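Local coordinates for protein urea carboxylase (Thermus thermophilus, PDB 3OEP) that is of unknown function, a KipI-KipA homologue with cyclophilin-like domains that was incorrectly taken for an allophanate hydrolase, at residues V225-L230 with G280-A285; M231-D236 with L273-Y278; G4-F9 with V45-Y50; D38-Y43 with S437-L442. All blocks are in the same frame, centred on the assembly; numbering follows the deposited sequence. Where two conformers were deposited one is given.

Interaction 1: V225-L230 with G280-A285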
loop_
_atom_site.group_PDB
_atom_site.type_symbol
_atom_site.label_atom_id
_atom_site.label_comp_id
_atom_site.label_asym_id
_atom_site.label_seq_id
_atom_site.Cartn_x
_atom_site.Cartn_y
_atom_site.Cartn_z
ATOM N N VAL A 225 -13.663 -0.276 22.152
ATOM C CA VAL A 225 -13.876 0.875 21.294
ATOM C C VAL A 225 -15.337 1.286 21.443
ATOM O O VAL A 225 -16.240 0.606 20.947
ATOM C CB VAL A 225 -13.584 0.552 19.816
ATOM C CG1 VAL A 225 -13.781 1.811 18.951
ATOM C CG2 VAL A 225 -12.180 -0.025 19.665
ATOM N N GLU A 226 -15.577 2.375 22.165
ATOM C CA GLU A 226 -16.935 2.877 22.355
ATOM C C GLU A 226 -17.406 3.628 21.118
ATOM O O GLU A 226 -18.552 3.456 20.679
ATOM C CB GLU A 226 -17.020 3.769 23.586
ATOM C CG GLU A 226 -16.793 3.000 24.892
ATOM C CD GLU A 226 -17.664 3.490 26.032
ATOM O OE1 GLU A 226 -18.835 3.852 25.785
ATOM O OE2 GLU A 226 -17.192 3.485 27.186
ATOM N N GLU A 227 -16.517 4.458 20.576
ATOM C CA GLU A 227 -16.762 5.202 19.346
ATOM C C GLU A 227 -15.488 5.157 18.503
ATOM O O GLU A 227 -14.393 5.344 19.031
ATOM C CB GLU A 227 -17.128 6.656 19.666
ATOM C CG GLU A 227 -18.135 6.803 20.805
ATOM C CD GLU A 227 -18.454 8.249 21.137
ATOM O OE1 GLU A 227 -18.414 9.096 20.221
ATOM O OE2 GLU A 227 -18.756 8.535 22.316
ATOM N N PRO A 228 -15.618 4.890 17.193
ATOM C CA PRO A 228 -14.439 4.929 16.345
ATOM C C PRO A 228 -14.062 6.362 16.002
ATOM O O PRO A 228 -14.908 7.257 16.044
ATOM C CB PRO A 228 -14.899 4.200 15.086
ATOM C CG PRO A 228 -16.329 4.501 15.005
ATOM C CD PRO A 228 -16.808 4.475 16.432
ATOM N N GLY A 229 -12.794 6.569 15.690
ATOM C CA GLY A 229 -12.354 7.804 15.066
ATOM C C GLY A 229 -12.549 7.691 13.563
ATOM O O GLY A 229 -13.227 6.779 13.071
ATOM N N LEU A 230 -11.933 8.605 12.827
ATOM C CA LEU A 230 -12.046 8.628 11.367
ATOM C C LEU A 230 -11.533 7.335 10.723
ATOM O O LEU A 230 -12.199 6.757 9.856
ATOM C CB LEU A 230 -11.277 9.827 10.814
ATOM C CG LEU A 230 -11.227 10.016 9.296
ATOM C CD1 LEU A 230 -12.626 10.164 8.730
ATOM C CD2 LEU A 230 -10.369 11.225 8.953
ATOM N N GLY A 280 -9.756 10.985 16.801
ATOM C CA GLY A 280 -9.429 9.786 17.546
ATOM C C GLY A 280 -10.657 9.058 18.058
ATOM O O GLY A 280 -11.760 9.611 18.066
ATOM N N PRO A 281 -10.465 7.810 18.502
ATOM C CA PRO A 281 -11.540 7.016 19.064
ATOM C C PRO A 281 -11.832 7.387 20.507
ATOM O O PRO A 281 -11.061 8.112 21.135
ATOM C CB PRO A 281 -10.992 5.591 18.988
ATOM C CG PRO A 281 -9.535 5.753 19.133
ATOM C CD PRO A 281 -9.195 7.065 18.466
ATOM N N VAL A 282 -12.954 6.888 21.001
ATOM C CA VAL A 282 -13.274 6.925 22.420
ATOM C C VAL A 282 -13.133 5.492 22.927
ATOM O O VAL A 282 -13.831 4.594 22.452
ATOM C CB VAL A 282 -14.701 7.441 22.654
ATOM C CG1 VAL A 282 -15.032 7.455 24.150
ATOM C CG2 VAL A 282 -14.877 8.839 22.037
ATOM N N LEU A 283 -12.226 5.287 23.878
ATOM C CA LEU A 283 -11.845 3.947 24.323
ATOM C C LEU A 283 -12.042 3.815 25.825
ATOM O O LEU A 283 -11.765 4.747 26.572
ATOM C CB LEU A 283 -10.365 3.682 24.018
ATOM C CG LEU A 283 -9.881 3.912 22.594
ATOM C CD1 LEU A 283 -8.361 3.759 22.508
ATOM C CD2 LEU A 283 -10.607 2.960 21.627
ATOM N N THR A 284 -12.482 2.645 26.272
ATOM C CA THR A 284 -12.609 2.392 27.707
ATOM C C THR A 284 -11.841 1.126 28.094
ATOM O O THR A 284 -11.980 0.084 27.450
ATOM C CB THR A 284 -14.085 2.310 28.119
ATOM O OG1 THR A 284 -14.729 3.538 27.762
ATOM C CG2 THR A 284 -14.224 2.086 29.631
ATOM N N ALA A 285 -11.015 1.241 29.131
ATOM C CA ALA A 285 -10.217 0.125 29.622
ATOM C C ALA A 285 -11.117 -0.931 30.263
ATOM O O ALA A 285 -12.060 -0.599 30.977
ATOM C CB ALA A 285 -9.171 0.620 30.632
HETATM O O HOH W 1 -14.550 9.282 18.272
#
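A classic beta bulge sets Glu-226 and Glu-227 together against the single residue Val-282, where the chain leaving strand 221-225 turns a corner beside strand 282-285. Both glutamate nitrogens converge on one carbonyl oxygen: Val-282 O accepts from Glu-226 N at 2.8 Å and from Glu-227 N at 3.3 Å. The first donor comes nearly head-on, with a C=O...N angle of 163°; the second lies in the carbonyl plane on a lone pair and makes the straighter N-H...O bond. Val-282 N in turn donates to Glu-227 O at 2.9 Å.

On one face of the sheet Val-225 and Leu-283 lie side by side, CG2 of the valine 3.9 Å from CD2 of the leucine. On the other, the modelled conformer of Glu-227 runs alongside Val-282, its CB, CG and CD all close to the CG2 methyl. The Glu-226 chain bends at its second torsion (chi2 -143°), which carries OE2 to Thr-284. There Thr-284 OG1 donates a short 2.5 Å bond to Glu-226 OE2 on its anti side, 17° out of the carboxylate plane. With a valine at Thr-284 the hydroxyl disappears, and the Glu-226 carboxylate would probably lose its mate and swing loose, while Thr-320 OG1 would lose a partner too. Past the bulge, water 1 donates to both Pro-228 O and Gly-280 O.

Strand 282-285 runs between strands 221-225 and 320-325; on the Val-225 face Leu-283 meets Trp-315 of strand 311-315, and Pro-281 packs on Phe-276 and Phe-323.

Interaction 2: M231-D236 with L273-Y278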
loop_
_atom_site.group_PDB
_atom_site.type_symbol
_atom_site.label_atom_id
_atom_site.label_comp_id
_atom_site.label_asym_id
_atom_site.label_seq_id
_atom_site.Cartn_x
_atom_site.Cartn_y
_atom_site.Cartn_z
ATOM N N MET A 231 -10.347 6.898 11.137
ATOM C CA MET A 231 -9.731 5.682 10.603
ATOM C C MET A 231 -8.685 5.143 11.577
ATOM O O MET A 231 -7.478 5.369 11.423
ATOM C CB MET A 231 -9.119 5.931 9.214
ATOM C CG MET A 231 -8.910 4.640 8.416
ATOM S SD MET A 231 -8.052 4.864 6.843
ATOM C CE MET A 231 -9.160 5.999 6.008
ATOM N N ASP A 232 -9.168 4.429 12.591
ATOM C CA ASP A 232 -8.301 3.851 13.615
ATOM C C ASP A 232 -7.840 2.492 13.121
ATOM O O ASP A 232 -8.668 1.651 12.770
ATOM C CB ASP A 232 -9.050 3.666 14.942
ATOM C CG ASP A 232 -9.935 4.840 15.295
ATOM O OD1 ASP A 232 -11.136 4.599 15.560
ATOM O OD2 ASP A 232 -9.449 5.996 15.319
ATOM N N LEU A 233 -6.528 2.277 13.095
ATOM C CA LEU A 233 -5.950 1.052 12.566
ATOM C C LEU A 233 -5.019 0.434 13.592
ATOM O O LEU A 233 -4.219 1.140 14.197
ATOM C CB LEU A 233 -5.148 1.348 11.300
ATOM C CG LEU A 233 -5.879 1.979 10.116
ATOM C CD1 LEU A 233 -4.886 2.310 8.995
ATOM C CD2 LEU A 233 -6.965 1.042 9.607
ATOM N N VAL A 234 -5.108 -0.880 13.768
ATOM C CA VAL A 234 -4.085 -1.609 14.509
ATOM C C VAL A 234 -2.960 -1.936 13.533
ATOM O O VAL A 234 -3.172 -2.688 12.583
ATOM C CB VAL A 234 -4.636 -2.906 15.116
ATOM C CG1 VAL A 234 -3.523 -3.690 15.800
ATOM C CG2 VAL A 234 -5.751 -2.583 16.113
ATOM N N VAL A 235 -1.781 -1.366 13.759
ATOM C CA VAL A 235 -0.629 -1.591 12.878
ATOM C C VAL A 235 0.565 -2.180 13.620
ATOM O O VAL A 235 0.771 -1.893 14.799
ATOM C CB VAL A 235 -0.185 -0.288 12.180
ATOM C CG1 VAL A 235 -1.296 0.250 11.280
ATOM C CG2 VAL A 235 0.246 0.770 13.202
ATOM N N ASP A 236 1.340 -3.017 12.924
ATOM C CA ASP A 236 2.662 -3.445 13.407
ATOM C C ASP A 236 3.745 -2.784 12.541
ATOM O O ASP A 236 3.485 -1.740 11.939
ATOM C CB ASP A 236 2.777 -4.983 13.493
ATOM C CG ASP A 236 2.740 -5.689 12.137
ATOM O OD1 ASP A 236 2.777 -5.042 11.060
ATOM O OD2 ASP A 236 2.682 -6.938 12.170
ATOM N N LEU A 273 0.038 -1.787 17.705
ATOM C CA LEU A 273 -0.513 -0.661 18.455
ATOM C C LEU A 273 -1.547 0.047 17.588
ATOM O O LEU A 273 -1.764 -0.349 16.438
ATOM C CB LEU A 273 0.603 0.288 18.926
ATOM C CG LEU A 273 1.203 1.319 17.963
ATOM C CD1 LEU A 273 2.294 2.113 18.677
ATOM C CD2 LEU A 273 1.741 0.685 16.726
ATOM N N LEU A 274 -2.204 1.055 18.157
ATOM C CA LEU A 274 -3.259 1.786 17.465
ATOM C C LEU A 274 -2.720 3.069 16.828
ATOM O O LEU A 274 -2.026 3.833 17.479
ATOM C CB LEU A 274 -4.371 2.133 18.453
ATOM C CG LEU A 274 -5.678 2.648 17.855
ATOM C CD1 LEU A 274 -6.203 1.682 16.813
ATOM C CD2 LEU A 274 -6.707 2.860 18.957
ATOM N N GLU A 275 -3.049 3.282 15.552
ATOM C CA GLU A 275 -2.788 4.540 14.864
ATOM C C GLU A 275 -4.146 5.179 14.611
ATOM O O GLU A 275 -5.084 4.495 14.206
ATOM C CB GLU A 275 -2.089 4.309 13.518
ATOM C CG GLU A 275 -1.811 5.598 12.749
ATOM C CD GLU A 275 -1.289 5.349 11.351
ATOM O OE1 GLU A 275 -2.103 5.445 10.410
ATOM O OE2 GLU A 275 -0.075 5.076 11.198
ATOM N N PHE A 276 -4.253 6.482 14.846
ATOM C CA PHE A 276 -5.457 7.232 14.484
ATOM C C PHE A 276 -5.093 8.590 13.907
ATOM O O PHE A 276 -4.058 9.167 14.243
ATOM C CB PHE A 276 -6.400 7.396 15.680
ATOM C CG PHE A 276 -5.721 7.866 16.928
ATOM C CD1 PHE A 276 -5.722 9.206 17.275
ATOM C CD2 PHE A 276 -5.072 6.960 17.758
ATOM C CE1 PHE A 276 -5.084 9.634 18.430
ATOM C CE2 PHE A 276 -4.428 7.387 18.911
ATOM C CZ PHE A 276 -4.439 8.723 19.244
ATOM N N ALA A 277 -5.952 9.096 13.031
ATOM C CA ALA A 277 -5.677 10.337 12.330
ATOM C C ALA A 277 -6.890 11.252 12.312
ATOM O O ALA A 277 -8.022 10.786 12.169
ATOM C CB ALA A 277 -5.217 10.043 10.908
ATOM N N TYR A 278 -6.637 12.550 12.483
ATOM C CA TYR A 278 -7.643 13.613 12.366
ATOM C C TYR A 278 -8.658 13.624 13.524
ATOM O O TYR A 278 -8.821 14.639 14.214
ATOM C CB TYR A 278 -8.338 13.569 10.985
ATOM C CG TYR A 278 -7.392 13.787 9.793
ATOM C CD1 TYR A 278 -6.848 12.710 9.092
ATOM C CD2 TYR A 278 -7.048 15.073 9.383
ATOM C CE1 TYR A 278 -5.979 12.915 7.999
ATOM C CE2 TYR A 278 -6.191 15.287 8.301
ATOM C CZ TYR A 278 -5.660 14.209 7.615
ATOM O OH TYR A 278 -4.810 14.454 6.544
HETATM O O HOH W 2 -8.774 7.810 13.401
HETATM O O HOH W 3 -4.837 6.094 10.925
#
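Leu-233 pairs with Glu-275, and Val-235 with Leu-273, in a short antiparallel ladder where strand 233-235 forms the edge of a five-strand sheet beside strand 273-277. The local strand directions are strongly twisted, 134° apart. The tight part is this ladder: each hydrogen-bonded pair exchanges two bonds, the straightest from Glu-275 N to Leu-233 O at 2.8 Å. Val-234 CA and Asp-232 CA add C-H...O contacts to Leu-273 O and Glu-275 O.

On the buried Val-235 face, Leu-273 has its CG wedged between the backbone N and the carbonyl carbon (chi1 80°), which brings CD2 to 3.8 Å from Val-235 CG2. The Glu-275 chain reaches out along the same face, and its buried carboxylate is well provided for: OE2 takes bonds from Tyr-333 OH and Leu-253 N, OE1 pairs with Arg-331 and Arg-420, and these charges probably keep it ionised.

Toward Met-231, which is exposed, direct pairing gives way to water. Water 3 donates to Met-231 O and to Glu-275 OE1, and water 2 accepts from Met-231 N and Ala-277 N. Asp-232 borders this wetter end; its OD1 accepts from Gly-229 N. The other oxygen, OD2, lies 2.7 Å from water 2, which probably donates to it part of the time, and 3.4 Å from Phe-276 CB, with the carboxylate turned 71° from the phenyl ring.

Interaction 3: G4-F9 with V45-Y50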
loop_
_atom_site.group_PDB
_atom_site.type_symbol
_atom_site.label_atom_id
_atom_site.label_comp_id
_atom_site.label_asym_id
_atom_site.label_seq_id
_atom_site.Cartn_x
_atom_site.Cartn_y
_atom_site.Cartn_z
ATOM N N GLY A 4 16.206 1.685 -1.954
ATOM C CA GLY A 4 15.862 0.802 -3.060
ATOM C C GLY A 4 16.586 1.132 -4.343
ATOM O O GLY A 4 17.135 2.228 -4.498
ATOM N N PHE A 5 16.615 0.166 -5.251
ATOM C CA PHE A 5 17.125 0.407 -6.592
ATOM C C PHE A 5 16.474 -0.528 -7.592
ATOM O O PHE A 5 15.899 -1.563 -7.222
ATOM C CB PHE A 5 18.657 0.289 -6.648
ATOM C CG PHE A 5 19.185 -1.073 -6.294
ATOM C CD1 PHE A 5 19.352 -2.051 -7.266
ATOM C CD2 PHE A 5 19.551 -1.365 -4.991
ATOM C CE1 PHE A 5 19.847 -3.307 -6.935
ATOM C CE2 PHE A 5 20.049 -2.617 -4.651
ATOM C CZ PHE A 5 20.200 -3.588 -5.622
ATOM N N TYR A 6 16.561 -0.137 -8.859
ATOM C CA TYR A 6 15.943 -0.855 -9.955
ATOM C C TYR A 6 17.008 -1.503 -10.833
ATOM O O TYR A 6 18.011 -0.869 -11.176
ATOM C CB TYR A 6 15.115 0.097 -10.818
ATOM C CG TYR A 6 13.921 0.737 -10.128
ATOM C CD1 TYR A 6 12.642 0.205 -10.273
ATOM C CD2 TYR A 6 14.071 1.887 -9.355
ATOM C CE1 TYR A 6 11.541 0.790 -9.653
ATOM C CE2 TYR A 6 12.969 2.490 -8.727
ATOM C CZ TYR A 6 11.711 1.937 -8.890
ATOM O OH TYR A 6 10.619 2.509 -8.283
ATOM N N LEU A 7 16.792 -2.767 -11.173
ATOM C CA LEU A 7 17.546 -3.432 -12.226
ATOM C C LEU A 7 16.634 -3.526 -13.446
ATOM O O LEU A 7 15.443 -3.835 -13.320
ATOM C CB LEU A 7 17.995 -4.816 -11.772
ATOM C CG LEU A 7 18.871 -4.843 -10.516
ATOM C CD1 LEU A 7 19.258 -6.278 -10.199
ATOM C CD2 LEU A 7 20.108 -3.963 -10.668
ATOM N N ARG A 8 17.185 -3.230 -14.620
ATOM C CA ARG A 8 16.390 -3.146 -15.839
ATOM C C ARG A 8 17.025 -4.030 -16.907
ATOM O O ARG A 8 18.177 -3.819 -17.285
ATOM C CB ARG A 8 16.296 -1.691 -16.303
ATOM C CG ARG A 8 15.672 -0.773 -15.250
ATOM C CD ARG A 8 15.743 0.706 -15.609
ATOM N NE ARG A 8 15.170 1.518 -14.531
ATOM C CZ ARG A 8 13.863 1.692 -14.322
ATOM N NH1 ARG A 8 12.959 1.134 -15.120
ATOM N NH2 ARG A 8 13.451 2.431 -13.305
ATOM N N PHE A 9 16.267 -5.026 -17.364
ATOM C CA PHE A 9 16.783 -6.073 -18.254
ATOM C C PHE A 9 16.295 -5.958 -19.695
ATOM O O PHE A 9 16.739 -6.716 -20.566
ATOM C CB PHE A 9 16.424 -7.445 -17.691
ATOM C CG PHE A 9 16.979 -7.684 -16.325
ATOM C CD1 PHE A 9 18.338 -7.878 -16.143
ATOM C CD2 PHE A 9 16.155 -7.678 -15.213
ATOM C CE1 PHE A 9 18.864 -8.080 -14.883
ATOM C CE2 PHE A 9 16.673 -7.881 -13.948
ATOM C CZ PHE A 9 18.030 -8.084 -13.780
ATOM N N VAL A 45 11.715 -5.142 -15.357
ATOM C CA VAL A 45 12.282 -4.398 -14.237
ATOM C C VAL A 45 12.185 -5.197 -12.945
ATOM O O VAL A 45 11.163 -5.846 -12.682
ATOM C CB VAL A 45 11.540 -3.066 -14.043
ATOM C CG1 VAL A 45 12.140 -2.279 -12.890
ATOM C CG2 VAL A 45 11.578 -2.248 -15.328
ATOM N N LEU A 46 13.241 -5.133 -12.136
ATOM C CA LEU A 46 13.225 -5.692 -10.790
ATOM C C LEU A 46 13.569 -4.583 -9.810
ATOM O O LEU A 46 14.619 -3.956 -9.928
ATOM C CB LEU A 46 14.235 -6.839 -10.672
ATOM C CG LEU A 46 14.390 -7.493 -9.299
ATOM C CD1 LEU A 46 13.067 -8.069 -8.806
ATOM C CD2 LEU A 46 15.470 -8.570 -9.356
ATOM N N TYR A 47 12.665 -4.322 -8.872
ATOM C CA TYR A 47 12.898 -3.350 -7.815
ATOM C C TYR A 47 13.266 -4.084 -6.532
ATOM O O TYR A 47 12.545 -4.985 -6.097
ATOM C CB TYR A 47 11.649 -2.501 -7.595
ATOM C CG TYR A 47 11.792 -1.467 -6.503
ATOM C CD1 TYR A 47 12.728 -0.441 -6.613
ATOM C CD2 TYR A 47 10.995 -1.505 -5.358
ATOM C CE1 TYR A 47 12.869 0.515 -5.617
ATOM C CE2 TYR A 47 11.137 -0.543 -4.347
ATOM C CZ TYR A 47 12.077 0.459 -4.492
ATOM O OH TYR A 47 12.247 1.428 -3.523
ATOM N N LEU A 48 14.383 -3.695 -5.935
ATOM C CA LEU A 48 14.833 -4.286 -4.680
ATOM C C LEU A 48 14.831 -3.217 -3.609
ATOM O O LEU A 48 15.401 -2.139 -3.800
ATOM C CB LEU A 48 16.232 -4.879 -4.845
ATOM C CG LEU A 48 16.364 -5.987 -5.892
ATOM C CD1 LEU A 48 17.808 -6.465 -5.986
ATOM C CD2 LEU A 48 15.419 -7.152 -5.586
ATOM N N GLU A 49 14.174 -3.513 -2.490
ATOM C CA GLU A 49 14.104 -2.605 -1.359
ATOM C C GLU A 49 14.785 -3.277 -0.172
ATOM O O GLU A 49 14.581 -4.464 0.080
ATOM C CB GLU A 49 12.645 -2.298 -1.045
ATOM C CG GLU A 49 12.414 -1.039 -0.249
ATOM C CD GLU A 49 10.964 -0.909 0.175
ATOM O OE1 GLU A 49 10.469 -1.829 0.854
ATOM O OE2 GLU A 49 10.316 0.094 -0.174
ATOM N N TYR A 50 15.612 -2.525 0.543
ATOM C CA TYR A 50 16.428 -3.109 1.594
ATOM C C TYR A 50 16.705 -2.112 2.712
ATOM O O TYR A 50 16.632 -0.898 2.514
ATOM C CB TYR A 50 17.740 -3.640 0.999
ATOM C CG TYR A 50 18.600 -2.559 0.385
ATOM C CD1 TYR A 50 18.326 -2.059 -0.882
ATOM C CD2 TYR A 50 19.673 -2.018 1.085
ATOM C CE1 TYR A 50 19.104 -1.057 -1.441
ATOM C CE2 TYR A 50 20.457 -1.014 0.537
ATOM C CZ TYR A 50 20.169 -0.539 -0.728
ATOM O OH TYR A 50 20.946 0.455 -1.278
HETATM O O HOH W 4 20.289 1.880 -3.459
#
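Strands 4-8 and 45-50 run antiparallel at 160°, their axes 4.6 Å apart, with two-way backbone bonds at Phe-5/Leu-48 and Leu-7/Leu-46. The Tyr-6 ring carries one face of the ladder, and its OH hydrogen-bonds Pro-439 O. Tyr-47 sets its CD1 over the centre of that ring, 3.3 Å above the plane; the ring planes stand 37° apart. Arg-8 NH2 lies over the opposite face, nearer the rim. At the edge, Val-45 CG1 sits 3.6 Å from Tyr-6 CD1 and also over a face of the Arg-8 guanidinium. A CB on Gly-4, whose CA lies 3.7 Å from Tyr-47 OH, would collide with that hydroxyl.

On the other face Phe-5, with CG between its backbone N and carbonyl carbon (chi1 62°), has Leu-48 CB over one face, toward the rim, while Phe-5 CD2 approaches Tyr-50 CE1 to 3.6 Å. Helix 57-66 packs here through Leu-64 and Arg-57.

A leucine in place of Tyr-6 would probably deprive Tyr-47 and Arg-8 of the flat surface between them and leave Pro-439 O without its donor. Mostly apolar toward helices 15-30 and 57-66, the sheet combines aromatic packing with polar reach on the Tyr-6 side, where Arg-8 NH1 salt-bridges Glu-438.

Interaction 4: D38-Y43 with S437-L442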
loop_
_atom_site.group_PDB
_atom_site.type_symbol
_atom_site.label_atom_id
_atom_site.label_comp_id
_atom_site.label_asym_id
_atom_site.label_seq_id
_atom_site.Cartn_x
_atom_site.Cartn_y
_atom_site.Cartn_z
ATOM N N ASP A 38 11.808 -6.030 0.095
ATOM C CA ASP A 38 10.946 -6.426 -1.010
ATOM C C ASP A 38 11.768 -6.709 -2.260
ATOM O O ASP A 38 12.870 -6.183 -2.421
ATOM C CB ASP A 38 9.923 -5.320 -1.318
ATOM C CG ASP A 38 8.500 -5.847 -1.458
ATOM O OD1 ASP A 38 8.299 -7.076 -1.493
ATOM O OD2 ASP A 38 7.572 -5.014 -1.538
ATOM N N ALA A 39 11.210 -7.551 -3.123
ATOM C CA ALA A 39 11.768 -7.853 -4.434
ATOM C C ALA A 39 10.582 -7.935 -5.383
ATOM O O ALA A 39 9.793 -8.887 -5.328
ATOM C CB ALA A 39 12.522 -9.170 -4.404
ATOM N N VAL A 40 10.435 -6.925 -6.231
ATOM C CA VAL A 40 9.234 -6.782 -7.044
ATOM C C VAL A 40 9.573 -6.752 -8.533
ATOM O O VAL A 40 10.192 -5.800 -9.014
ATOM C CB VAL A 40 8.456 -5.502 -6.686
ATOM C CG1 VAL A 40 7.101 -5.496 -7.407
ATOM C CG2 VAL A 40 8.253 -5.379 -5.165
ATOM N N PRO A 41 9.165 -7.794 -9.269
ATOM C CA PRO A 41 9.371 -7.785 -10.706
ATOM C C PRO A 41 8.139 -7.271 -11.453
ATOM O O PRO A 41 7.006 -7.530 -11.047
ATOM C CB PRO A 41 9.619 -9.254 -11.011
ATOM C CG PRO A 41 8.693 -9.967 -10.052
ATOM C CD PRO A 41 8.621 -9.093 -8.812
ATOM N N ALA A 42 8.362 -6.528 -12.527
ATOM C CA ALA A 42 7.279 -6.070 -13.395
ATOM C C ALA A 42 7.869 -5.845 -14.772
ATOM O O ALA A 42 8.777 -5.028 -14.929
ATOM C CB ALA A 42 6.677 -4.779 -12.872
ATOM N N TYR A 43 7.390 -6.598 -15.759
ATOM C CA TYR A 43 7.959 -6.562 -17.101
ATOM C C TYR A 43 9.470 -6.820 -16.993
ATOM O O TYR A 43 9.869 -7.773 -16.325
ATOM C CB TYR A 43 7.619 -5.244 -17.798
ATOM C CG TYR A 43 6.158 -4.911 -17.705
ATOM C CD1 TYR A 43 5.239 -5.491 -18.566
ATOM C CD2 TYR A 43 5.687 -4.027 -16.735
ATOM C CE1 TYR A 43 3.887 -5.198 -18.468
ATOM C CE2 TYR A 43 4.346 -3.728 -16.633
ATOM C CZ TYR A 43 3.453 -4.316 -17.503
ATOM O OH TYR A 43 2.125 -3.999 -17.394
ATOM N N SER A 437 3.848 0.202 -16.211
ATOM C CA SER A 437 3.865 0.191 -14.757
ATOM C C SER A 437 5.151 -0.441 -14.249
ATOM O O SER A 437 5.623 -1.448 -14.789
ATOM C CB SER A 437 2.661 -0.564 -14.191
ATOM O OG SER A 437 1.469 0.164 -14.410
ATOM N N GLU A 438 5.737 0.185 -13.239
ATOM C CA GLU A 438 6.864 -0.399 -12.542
ATOM C C GLU A 438 6.648 -0.265 -11.044
ATOM O O GLU A 438 5.776 0.495 -10.605
ATOM C CB GLU A 438 8.176 0.249 -12.998
ATOM C CG GLU A 438 8.411 1.654 -12.499
ATOM C CD GLU A 438 9.771 2.199 -12.910
ATOM O OE1 GLU A 438 10.254 3.138 -12.245
ATOM O OE2 GLU A 438 10.346 1.685 -13.887
ATOM N N PRO A 439 7.413 -1.029 -10.250
ATOM C CA PRO A 439 7.236 -0.997 -8.813
ATOM C C PRO A 439 7.437 0.396 -8.238
ATOM O O PRO A 439 8.364 1.112 -8.636
ATOM C CB PRO A 439 8.312 -1.957 -8.306
ATOM C CG PRO A 439 8.567 -2.866 -9.465
ATOM C CD PRO A 439 8.435 -2.012 -10.656
ATOM N N THR A 440 6.563 0.768 -7.312
ATOM C CA THR A 440 6.594 2.095 -6.712
ATOM C C THR A 440 7.616 2.157 -5.574
ATOM O O THR A 440 7.697 1.239 -4.758
ATOM C CB THR A 440 5.218 2.476 -6.164
ATOM O OG1 THR A 440 4.767 1.458 -5.268
ATOM C CG2 THR A 440 4.222 2.625 -7.315
ATOM N N PRO A 441 8.408 3.239 -5.528
ATOM C CA PRO A 441 9.354 3.451 -4.432
ATOM C C PRO A 441 8.718 4.244 -3.296
ATOM O O PRO A 441 7.983 5.182 -3.568
ATOM C CB PRO A 441 10.453 4.273 -5.101
ATOM C CG PRO A 441 9.752 5.075 -6.138
ATOM C CD PRO A 441 8.524 4.285 -6.556
ATOM N N LEU A 442 8.991 3.875 -2.043
ATOM C CA LEU A 442 8.475 4.633 -0.896
ATOM C C LEU A 442 9.077 6.037 -0.929
ATOM O O LEU A 442 10.289 6.190 -1.065
ATOM C CB LEU A 442 8.816 3.938 0.427
ATOM C CG LEU A 442 8.187 4.495 1.708
ATOM C CD1 LEU A 442 6.663 4.398 1.670
ATOM C CD2 LEU A 442 8.740 3.759 2.927
HETATM O O HOH W 5 8.252 -2.199 -15.342
HETATM O O HOH W 6 1.488 -1.273 -17.284
#
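Val-40 and Ala-42 meet Pro-439 where the two halves of the chain come together, the N-terminal half related to carboxyltransferase subdomains C and D and the C-terminal half to subdomains A and B. Strands 38-42 and 437-439 run antiparallel, at 168°, but their axes are 6.5 Å apart and no direct hydrogen bond joins them. This is two sheets packing together, with strand 437-439 pairing instead with strand 463-465.

The apolar contact centres on the proline. Val-40 has CG1 turned opposite its backbone N (chi1 -172°), and that methyl touches Pro-439 CG at 3.6 Å as the valine and the proline ring pass alongside, pointing opposite ways. Ala-42 CB covers the CD corner of the same ring. Tyr-47, from strand 45-50, also packs on Pro-439.

One aromatic contact follows: the Tyr-43 ring presents an edge to the backbone of Ser-437, with CE2 3.2 Å from Ser-437 O. This oxygen lies near the ring plane, where the slightly positive C-H edge suits it. Phe-125 of strand 124-127 touches both Tyr-43 and Ser-437.

The polar links run through water. Beside Ser-437 lies a glycerol, probably from the crystallisation liquor. Water 5 donates to Ala-42 O at 2.9 Å and to Ser-437 O at 2.8 Å, so this carbonyl serves both ring edge and water. Water 6 completes the seam, accepting from Ser-437 N at 3.0 Å and lying 2.8 Å from Tyr-43 OH.

The four contacts form two pairs on opposite sides of the chain's centre. Interaction 3 lies within the three-strand sheet 3-8, 45-50, 36-42; interaction 4, centred 7 Å away, uses its strand 36-42, and their segments alternate along the chain. Interaction 4 bridges 393 residues to bring the C-terminal half against that sheet, and its loop encloses interactions 1 and 2. Those two lie 11 Å apart, centre to centre; interaction 2 is nested inside interaction 1's loop, and strands 273-277 and 282-285 follow each other into different sheets. Interactions 1 and 3 are about 41 Å apart between centres. Local pairings build each region, while 38-43 with 437-442 ties the two family halves together.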